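Local atomic coordinates of single-stranded DNA-binding protein (Thermotoga maritima, PDB entry 1Z9F), a protein that probably binds single-stranded DNA as a homotetramer of OB-fold subunits, as in other members of the SSB family. Residues I19-R24 against P109-N114. Residues are numbered along the deposited sequence; the frame is centred on the assembly and turned at random. Where two conformers were deposited one is given.
Sequences IILIGR and PEVVAN
I19 and L21 of strand segment 19-24 meet V111 of segment 109-114 across the interior of an OB fold, without one hydrogen bond between the two backbones. The nearest alpha carbons, I19 CA and V111 CA, are 7.6 Å apart, a spacing bridged by side chains. Segment 19-24 instead bonds through its backbone to strand 86-96, I19 with G91 and L21 with V89, while the backbone of E110 is hydrogen-bonded to R94 farther along that same strand. Strand 86-96 thus bonds to both segments, and the first and last strands of the sheet also pair. The contact illustrates a general feature of the beta-barrel of the OB fold: residues from strands that are not bonded to each other here meet in the interior through their side chains.

V111 supplies both of its methyls. Its CG1 lies anti to the backbone N (chi1 -176°) and its CG2 anti to the carbonyl carbon, so CG1 faces I19, while CG2 meets L21 and also nears I19. I19 answers with its branch methyl CG2, the side chains crossing at about a right angle; this methyl touches V111 CG1 at 3.6 Å and comes within 4.1 Å of V111 CG2. All three residues are buried, and the core continues around them: I67 packs on V111, while F65, I45 and V47 pack on L21. On the opposite face of segment 19-24, I20 and I22 pack against F16 of the second subunit, with which residues 19-22 form an antiparallel ladder, so the strand that lines the core also carries the sheet across the subunit interface. L21 approaches the valine differently from I19, reaching end-on with its terminal methyl, L21 CD1 to V111 CG2 at 3.9 Å.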
loop_
_atom_site.group_PDB
_atom_site.type_symbol
_atom_site.label_atom_id
_atom_site.label_comp_id
_atom_site.label_asym_id
_atom_site.label_seq_id
_atom_site.Cartn_x
_atom_site.Cartn_y
_atom_site.Cartn_z
ATOM N N ILE A 19 -1.914 -5.763 -0.897
ATOM C CA ILE A 19 -0.513 -5.380 -0.772
ATOM C C ILE A 19 0.333 -6.584 -0.313
ATOM O O ILE A 19 -0.062 -7.326 0.539
ATOM C CB ILE A 19 -0.302 -4.088 0.098
ATOM C CG1 ILE A 19 1.148 -3.603 -0.054
ATOM C CG2 ILE A 19 -0.635 -4.315 1.561
ATOM C CD1 ILE A 19 1.380 -2.258 0.434
ATOM N N ILE A 20 1.487 -6.761 -0.952
ATOM C CA ILE A 20 2.442 -7.798 -0.625
ATOM C C ILE A 20 3.792 -7.132 -0.466
ATOM O O ILE A 20 4.288 -6.492 -1.392
ATOM C CB ILE A 20 2.542 -8.847 -1.718
ATOM C CG1 ILE A 20 1.157 -9.422 -1.990
ATOM C CG2 ILE A 20 3.572 -9.902 -1.340
ATOM C CD1 ILE A 20 1.078 -10.280 -3.208
ATOM N N LEU A 21 4.365 -7.301 0.720
ATOM C CA LEU A 21 5.617 -6.646 1.108
ATOM C C LEU A 21 6.512 -7.732 1.634
ATOM O O LEU A 21 6.016 -8.693 2.208
ATOM C CB LEU A 21 5.370 -5.624 2.224
ATOM C CG LEU A 21 4.340 -4.540 1.890
ATOM C CD1 LEU A 21 3.913 -3.806 3.094
ATOM C CD2 LEU A 21 4.873 -3.597 0.829
ATOM N N ILE A 22 7.809 -7.618 1.370
ATOM C CA ILE A 22 8.830 -8.420 2.044
ATOM C C ILE A 22 9.854 -7.453 2.649
ATOM O O ILE A 22 10.507 -6.702 1.920
ATOM C CB ILE A 22 9.539 -9.393 1.107
ATOM C CG1 ILE A 22 8.572 -10.470 0.631
ATOM C CG2 ILE A 22 10.694 -10.058 1.821
ATOM C CD1 ILE A 22 9.154 -11.395 -0.402
ATOM N N GLY A 23 9.962 -7.463 3.980
ATOM C CA GLY A 23 10.880 -6.587 4.679
ATOM C C GLY A 23 11.288 -7.117 6.033
ATOM O O GLY A 23 10.760 -8.121 6.503
ATOM N N ARG A 24 12.255 -6.437 6.653
ATOM C CA ARG A 24 12.729 -6.795 7.991
ATOM C C ARG A 24 11.802 -6.131 9.007
ATOM O O ARG A 24 11.231 -5.081 8.718
ATOM C CB ARG A 24 14.176 -6.323 8.268
ATOM C CG ARG A 24 15.166 -6.191 7.092
ATOM C CD ARG A 24 15.526 -7.490 6.352
ATOM N NE ARG A 24 15.869 -8.616 7.227
ATOM C CZ ARG A 24 16.776 -9.558 6.949
ATOM N NH1 ARG A 24 16.990 -10.535 7.822
ATOM N NH2 ARG A 24 17.469 -9.547 5.813
ATOM N N PRO A 109 -1.625 5.279 7.230
ATOM C CA PRO A 109 -1.472 4.080 6.391
ATOM C C PRO A 109 -1.046 2.858 7.186
ATOM O O PRO A 109 0.060 2.843 7.715
ATOM C CB PRO A 109 -0.341 4.476 5.411
ATOM C CG PRO A 109 0.170 5.825 5.902
ATOM C CD PRO A 109 -0.376 6.057 7.245
ATOM N N GLU A 110 -1.907 1.850 7.277
ATOM C CA GLU A 110 -1.529 0.574 7.900
ATOM C C GLU A 110 -1.838 -0.580 6.972
ATOM O O GLU A 110 -2.826 -0.522 6.241
ATOM C CB GLU A 110 -2.349 0.282 9.149
ATOM C CG GLU A 110 -2.452 1.362 10.163
ATOM C CD GLU A 110 -3.721 1.227 10.964
ATOM O OE1 GLU A 110 -4.364 0.138 10.827
ATOM O OE2 GLU A 110 -4.066 2.192 11.688
ATOM N N VAL A 111 -1.037 -1.644 7.055
ATOM C CA VAL A 111 -1.341 -2.894 6.378
ATOM C C VAL A 111 -2.052 -3.829 7.342
ATOM O O VAL A 111 -1.461 -4.285 8.335
ATOM C CB VAL A 111 -0.051 -3.575 5.858
ATOM C CG1 VAL A 111 -0.369 -4.792 5.077
ATOM C CG2 VAL A 111 0.772 -2.614 4.986
ATOM N N VAL A 112 -3.327 -4.110 7.072
ATOM C CA VAL A 112 -4.024 -5.170 7.788
ATOM C C VAL A 112 -3.622 -6.455 7.070
ATOM O O VAL A 112 -4.051 -6.727 5.933
ATOM C CB VAL A 112 -5.556 -4.959 7.799
ATOM C CG1 VAL A 112 -6.239 -6.077 8.541
ATOM C CG2 VAL A 112 -5.915 -3.572 8.443
ATOM N N ALA A 113 -2.759 -7.224 7.732
ATOM C CA ALA A 113 -2.191 -8.404 7.159
ATOM C C ALA A 113 -3.161 -9.545 7.277
ATOM O O ALA A 113 -3.811 -9.746 8.324
ATOM C CB ALA A 113 -0.871 -8.746 7.812
ATOM N N ASN A 114 -3.279 -10.308 6.193
ATOM C CA ASN A 114 -3.962 -11.582 6.282
ATOM C C ASN A 114 -2.954 -12.715 6.372
ATOM O O ASN A 114 -3.303 -13.781 6.768
ATOM C CB ASN A 114 -4.984 -11.758 5.148
ATOM C CG ASN A 114 -4.387 -11.661 3.766
ATOM O OD1 ASN A 114 -4.251 -10.558 3.198
ATOM N ND2 ASN A 114 -4.100 -12.822 3.155
#